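Local coordinates for protein alkane monooxygenase (Geobacillus thermodenitrificans, PDB 3B9O) that binds flavin mononucleotide and belongs to the luciferase-like monooxygenases, flavin-dependent enzymes built on a TIM-barrel fold, at residues D58-Y63 against V78-N83. Residues are numbered along the deposited sequence; the frame is centred on the assembly and turned at random.
Sequences DVVGIY and VQIPVN. With FMN (flavin mononucleotide), chain C.
Tyr63 and Gln79 join the loop after strand 53-57 to the loop after helix 71-75 in a TIM barrel of the luciferase-like monooxygenase family, and the contact illustrates how direct side-chain packing can give way to water bridges along a single interface. On the tight, buried side, Tyr63 OH donates to Gln79 OE1 at 2.9 Å; the hydroxyl approaches from above the carbonyl plane, 48° out of it, with ring and amide planes 76° apart. The extended Gln79 chain carries its amide to the phenol, and the amide is held at both ends, OE1 by the phenol and NE2 by His17 O. Val78 CG1 lies over one face of the Tyr63 ring, offset toward the rim, while Val59 CG1 comes within 3.3 Å of Gln79 OE1. Next to this core the two backbones are linked through water: one molecule donates to both Gly61 O and Gln79 O; another accepts from Tyr63 N and donates to Val78 O. The looser side is partly exposed, and there Ile62 and Ile80 meet through their CD1 methyls at 4.0 Å. Asp58 links this side to the cofactor. Its carboxylate OD1 reaches Asn83 O through a third water, whereas its backbone O accepts from N3 of flavin mononucleotide at 2.8 Å.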
ATOM      1  N   ASP A  58       1.751  -7.032  -1.285  1.00 10.75           N
ATOM      2  CA  ASP A  58       1.868  -8.444  -0.961  1.00 14.68           C
ATOM      3  C   ASP A  58       0.861  -9.264  -1.728  1.00 15.70           C
ATOM      4  O   ASP A  58      -0.214  -8.767  -2.108  1.00 15.55           O
ATOM      5  CB  ASP A  58       1.594  -8.715   0.519  1.00 13.35           C
ATOM      6  CG  ASP A  58       2.061 -10.099   0.945  1.00 20.17           C
ATOM      7  OD1 ASP A  58       3.099 -10.607   0.402  1.00 17.50           O
ATOM      8  OD2 ASP A  58       1.392 -10.671   1.837  1.00 22.18           O
ATOM      9  N   VAL A  59       1.200 -10.532  -1.922  1.00 16.90           N
ATOM     10  CA  VAL A  59       0.228 -11.523  -2.421  1.00 21.86           C
ATOM     11  C   VAL A  59       0.548 -12.837  -1.709  1.00 18.25           C
ATOM     12  O   VAL A  59       1.721 -13.117  -1.390  1.00 17.45           O
ATOM     13  CB  VAL A  59       0.323 -11.769  -3.997  1.00 25.38           C
ATOM     14  CG1 VAL A  59      -0.018 -10.518  -4.813  1.00 25.29           C
ATOM     15  CG2 VAL A  59       1.691 -12.397  -4.409  1.00 25.29           C
ATOM     16  N   VAL A  60      -0.486 -13.619  -1.449  1.00 17.44           N
ATOM     17  CA  VAL A  60      -0.335 -14.988  -0.967  1.00 21.97           C
ATOM     18  C   VAL A  60      -0.799 -15.987  -2.047  1.00 28.39           C
ATOM     19  O   VAL A  60      -0.786 -17.202  -1.826  1.00 25.54           O
ATOM     20  CB  VAL A  60      -1.075 -15.251   0.387  1.00 23.47           C
ATOM     21  CG1 VAL A  60      -0.274 -14.677   1.582  1.00 25.41           C
ATOM     22  CG2 VAL A  60      -2.508 -14.708   0.380  1.00 25.87           C
ATOM     23  N   GLY A  61      -1.223 -15.442  -3.190  1.00 19.70           N
ATOM     24  CA  GLY A  61      -1.587 -16.221  -4.369  1.00 24.21           C
ATOM     25  C   GLY A  61      -0.461 -16.175  -5.376  1.00 32.96           C
ATOM     26  O   GLY A  61       0.543 -15.457  -5.201  1.00 23.71           O
ATOM     27  N   ILE A  62      -0.643 -16.934  -6.449  1.00 25.39           N
ATOM     28  CA  ILE A  62       0.364 -17.135  -7.471  1.00 20.33           C
ATOM     29  C   ILE A  62      -0.276 -16.739  -8.777  1.00 18.16           C
ATOM     30  O   ILE A  62      -1.470 -16.955  -8.979  1.00 21.61           O
ATOM     31  CB  ILE A  62       0.874 -18.623  -7.491  1.00 38.69           C
ATOM     32  CG1 ILE A  62       1.569 -18.952  -6.148  1.00 23.63           C
ATOM     33  CG2 ILE A  62       1.802 -18.887  -8.702  1.00 22.89           C
ATOM     34  CD1 ILE A  62       1.840 -20.486  -5.846  1.00 18.40           C
ATOM     35  N   TYR A  63       0.531 -16.120  -9.617  1.00 18.94           N
ATOM     36  CA  TYR A  63       0.154 -15.646 -10.930  1.00 26.86           C
ATOM     37  C   TYR A  63       0.177 -16.813 -11.930  1.00 20.44           C
ATOM     38  O   TYR A  63       1.157 -17.009 -12.624  1.00 26.88           O
ATOM     39  CB  TYR A  63       1.118 -14.544 -11.351  1.00 14.45           C
ATOM     40  CG  TYR A  63       0.825 -13.256 -10.625  1.00 23.09           C
ATOM     41  CD1 TYR A  63       0.058 -12.253 -11.226  1.00 20.92           C
ATOM     42  CD2 TYR A  63       1.286 -13.046  -9.324  1.00 24.81           C
ATOM     43  CE1 TYR A  63      -0.238 -11.069 -10.556  1.00 26.53           C
ATOM     44  CE2 TYR A  63       0.996 -11.863  -8.644  1.00 33.61           C
ATOM     45  CZ  TYR A  63       0.224 -10.896  -9.256  1.00 37.55           C
ATOM     46  OH  TYR A  63      -0.045  -9.734  -8.608  1.00 24.27           O
ATOM     47  N   VAL A  78       7.838 -13.275 -11.313  1.00 14.61           N
ATOM     48  CA  VAL A  78       6.653 -12.407 -11.199  1.00 12.77           C
ATOM     49  C   VAL A  78       5.953 -12.642  -9.846  1.00 17.11           C
ATOM     50  O   VAL A  78       5.008 -13.419  -9.742  1.00 14.10           O
ATOM     51  CB  VAL A  78       5.687 -12.595 -12.443  1.00 19.46           C
ATOM     52  CG1 VAL A  78       4.346 -11.825 -12.242  1.00 21.99           C
ATOM     53  CG2 VAL A  78       6.387 -12.151 -13.731  1.00 20.59           C
ATOM     54  N   GLN A  79       6.484 -12.003  -8.789  1.00 12.75           N
ATOM     55  CA  GLN A  79       5.890 -12.064  -7.444  1.00 19.38           C
ATOM     56  C   GLN A  79       5.939 -13.461  -6.813  1.00 26.36           C
ATOM     57  O   GLN A  79       5.238 -13.736  -5.863  1.00 17.93           O
ATOM     58  CB  GLN A  79       4.483 -11.451  -7.428  1.00 13.56           C
ATOM     59  CG  GLN A  79       4.592  -9.914  -7.558  1.00 19.16           C
ATOM     60  CD  GLN A  79       3.277  -9.147  -7.581  1.00 15.19           C
ATOM     61  OE1 GLN A  79       2.316  -9.489  -6.889  1.00 14.69           O
ATOM     62  NE2 GLN A  79       3.245  -8.075  -8.369  1.00 15.77           N
ATOM     63  N   ILE A  80       6.789 -14.322  -7.387  1.00 19.05           N
ATOM     64  CA  ILE A  80       7.167 -15.631  -6.828  1.00 16.66           C
ATOM     65  C   ILE A  80       8.670 -15.801  -7.180  1.00 13.57           C
ATOM     66  O   ILE A  80       9.086 -15.514  -8.291  1.00 15.53           O
ATOM     67  CB  ILE A  80       6.231 -16.796  -7.329  1.00 22.19           C
ATOM     68  CG1 ILE A  80       6.470 -18.088  -6.494  1.00 21.74           C
ATOM     69  CG2 ILE A  80       6.358 -16.990  -8.885  1.00 18.68           C
ATOM     70  CD1 ILE A  80       5.491 -19.236  -6.711  1.00 16.88           C
ATOM     71  N   PRO A  81       9.512 -16.094  -6.191  1.00 13.82           N
ATOM     72  CA  PRO A  81       9.214 -16.256  -4.763  1.00 14.99           C
ATOM     73  C   PRO A  81       8.742 -14.916  -4.126  1.00 18.80           C
ATOM     74  O   PRO A  81       9.028 -13.823  -4.671  1.00 16.30           O
ATOM     75  CB  PRO A  81      10.560 -16.671  -4.191  1.00 13.57           C
ATOM     76  CG  PRO A  81      11.569 -15.964  -5.116  1.00 11.05           C
ATOM     77  CD  PRO A  81      10.959 -16.192  -6.462  1.00 16.06           C
ATOM     78  N   VAL A  82       8.007 -15.024  -3.017  1.00 15.54           N
ATOM     79  CA  VAL A  82       7.559 -13.868  -2.228  1.00 21.42           C
ATOM     80  C   VAL A  82       7.705 -14.198  -0.743  1.00 19.37           C
ATOM     81  O   VAL A  82       7.232 -15.243  -0.305  1.00 19.24           O
ATOM     82  CB  VAL A  82       6.037 -13.642  -2.191  1.00 25.84           C
ATOM     83  CG1 VAL A  82       5.605 -12.172  -1.995  1.00 17.12           C
ATOM     84  CG2 VAL A  82       5.176 -14.638  -2.973  1.00 15.91           C
ATOM     85  N   ASN A  83       8.305 -13.294   0.016  1.00 14.80           N
ATOM     86  CA  ASN A  83       8.421 -13.448   1.461  1.00 16.26           C
ATOM     87  C   ASN A  83       7.422 -12.559   2.175  1.00 14.59           C
ATOM     88  O   ASN A  83       6.858 -11.642   1.579  1.00 14.77           O
ATOM     89  CB  ASN A  83       9.870 -13.120   1.925  1.00 12.87           C
ATOM     90  CG  ASN A  83      10.885 -14.259   1.602  1.00 14.43           C
ATOM     91  OD1 ASN A  83      12.100 -14.154   1.890  1.00 18.92           O
ATOM     92  ND2 ASN A  83      10.384 -15.347   1.044  1.00 11.29           N
TER
HETATM   93  N1  FMN C 441      -3.955  -6.587  -4.405  1.00 55.89           N
HETATM   94  C2  FMN C 441      -3.142  -7.379  -3.668  1.00 87.73           C
HETATM   95  O2  FMN C 441      -3.535  -8.552  -3.400  1.00 53.32           O
HETATM   96  N3  FMN C 441      -1.937  -6.871  -3.249  1.00 53.06           N
HETATM   97  C4  FMN C 441      -1.551  -5.591  -3.552  1.00 58.29           C
HETATM   98  O4  FMN C 441      -0.454  -5.148  -3.151  1.00 56.77           O
HETATM   99  C4A FMN C 441      -2.397  -4.764  -4.308  1.00 44.69           C
HETATM  100  N5  FMN C 441      -2.079  -3.477  -4.641  1.00 53.21           N
HETATM  101  C5A FMN C 441      -2.944  -2.728  -5.398  1.00 66.26           C
HETATM  102  C6  FMN C 441      -2.646  -1.402  -5.770  1.00 52.67           C
HETATM  103  C7  FMN C 441      -3.553  -0.646  -6.537  1.00 41.13           C
HETATM  104  C7M FMN C 441      -3.246   0.779  -6.948  1.00 65.89           C
HETATM  105  C8  FMN C 441      -4.761  -1.205  -6.927  1.00 62.37           C
HETATM  106  C8M FMN C 441      -5.742  -0.405  -7.754  1.00 56.28           C
HETATM  107  C9  FMN C 441      -5.070  -2.522  -6.569  1.00 40.44           C
HETATM  108  C9A FMN C 441      -4.170  -3.292  -5.810  1.00 71.07           C
HETATM  109  N10 FMN C 441      -4.475  -4.570  -5.465  1.00 83.50           N
HETATM  110  C10 FMN C 441      -3.614  -5.308  -4.735  1.00 70.05           C
HETATM  111  C1' FMN C 441      -5.749  -5.200  -5.870  1.00 64.74           C
HETATM  112  C2' FMN C 441      -6.763  -5.105  -4.717  1.00 60.62           C
HETATM  113  O2' FMN C 441      -6.176  -4.493  -3.567  1.00 43.14           O
HETATM  114  C3' FMN C 441      -7.389  -6.436  -4.272  1.00 60.97           C
HETATM  115  O3' FMN C 441      -6.416  -7.487  -4.086  1.00 46.02           O
HETATM  116  C4' FMN C 441      -8.605  -6.852  -5.130  1.00 72.58           C
HETATM  117  O4' FMN C 441      -8.482  -8.191  -5.619  1.00 84.09           O
HETATM  118  C5' FMN C 441      -8.894  -5.935  -6.323  1.00 65.18           C
HETATM  119  O5' FMN C 441      -9.803  -4.963  -5.822  1.00 47.04           O
HETATM  120  P   FMN C 441     -10.929  -4.259  -6.726  1.00 51.81           P
HETATM  121  O1P FMN C 441     -11.470  -5.375  -7.605  1.00 71.81           O
HETATM  122  O2P FMN C 441     -11.879  -3.721  -5.697  1.00 30.75           O
HETATM  123  O3P FMN C 441     -10.209  -3.224  -7.570  1.00 63.87           O
HETATM  124  O   HOH W   1       5.559  -9.688   0.004  1.00 25.45           O
HETATM  125  O   HOH W   2       3.114 -15.654  -5.953  1.00 17.81           O
HETATM  126  O   HOH W   3       3.300 -15.639  -8.811  1.00 21.71           O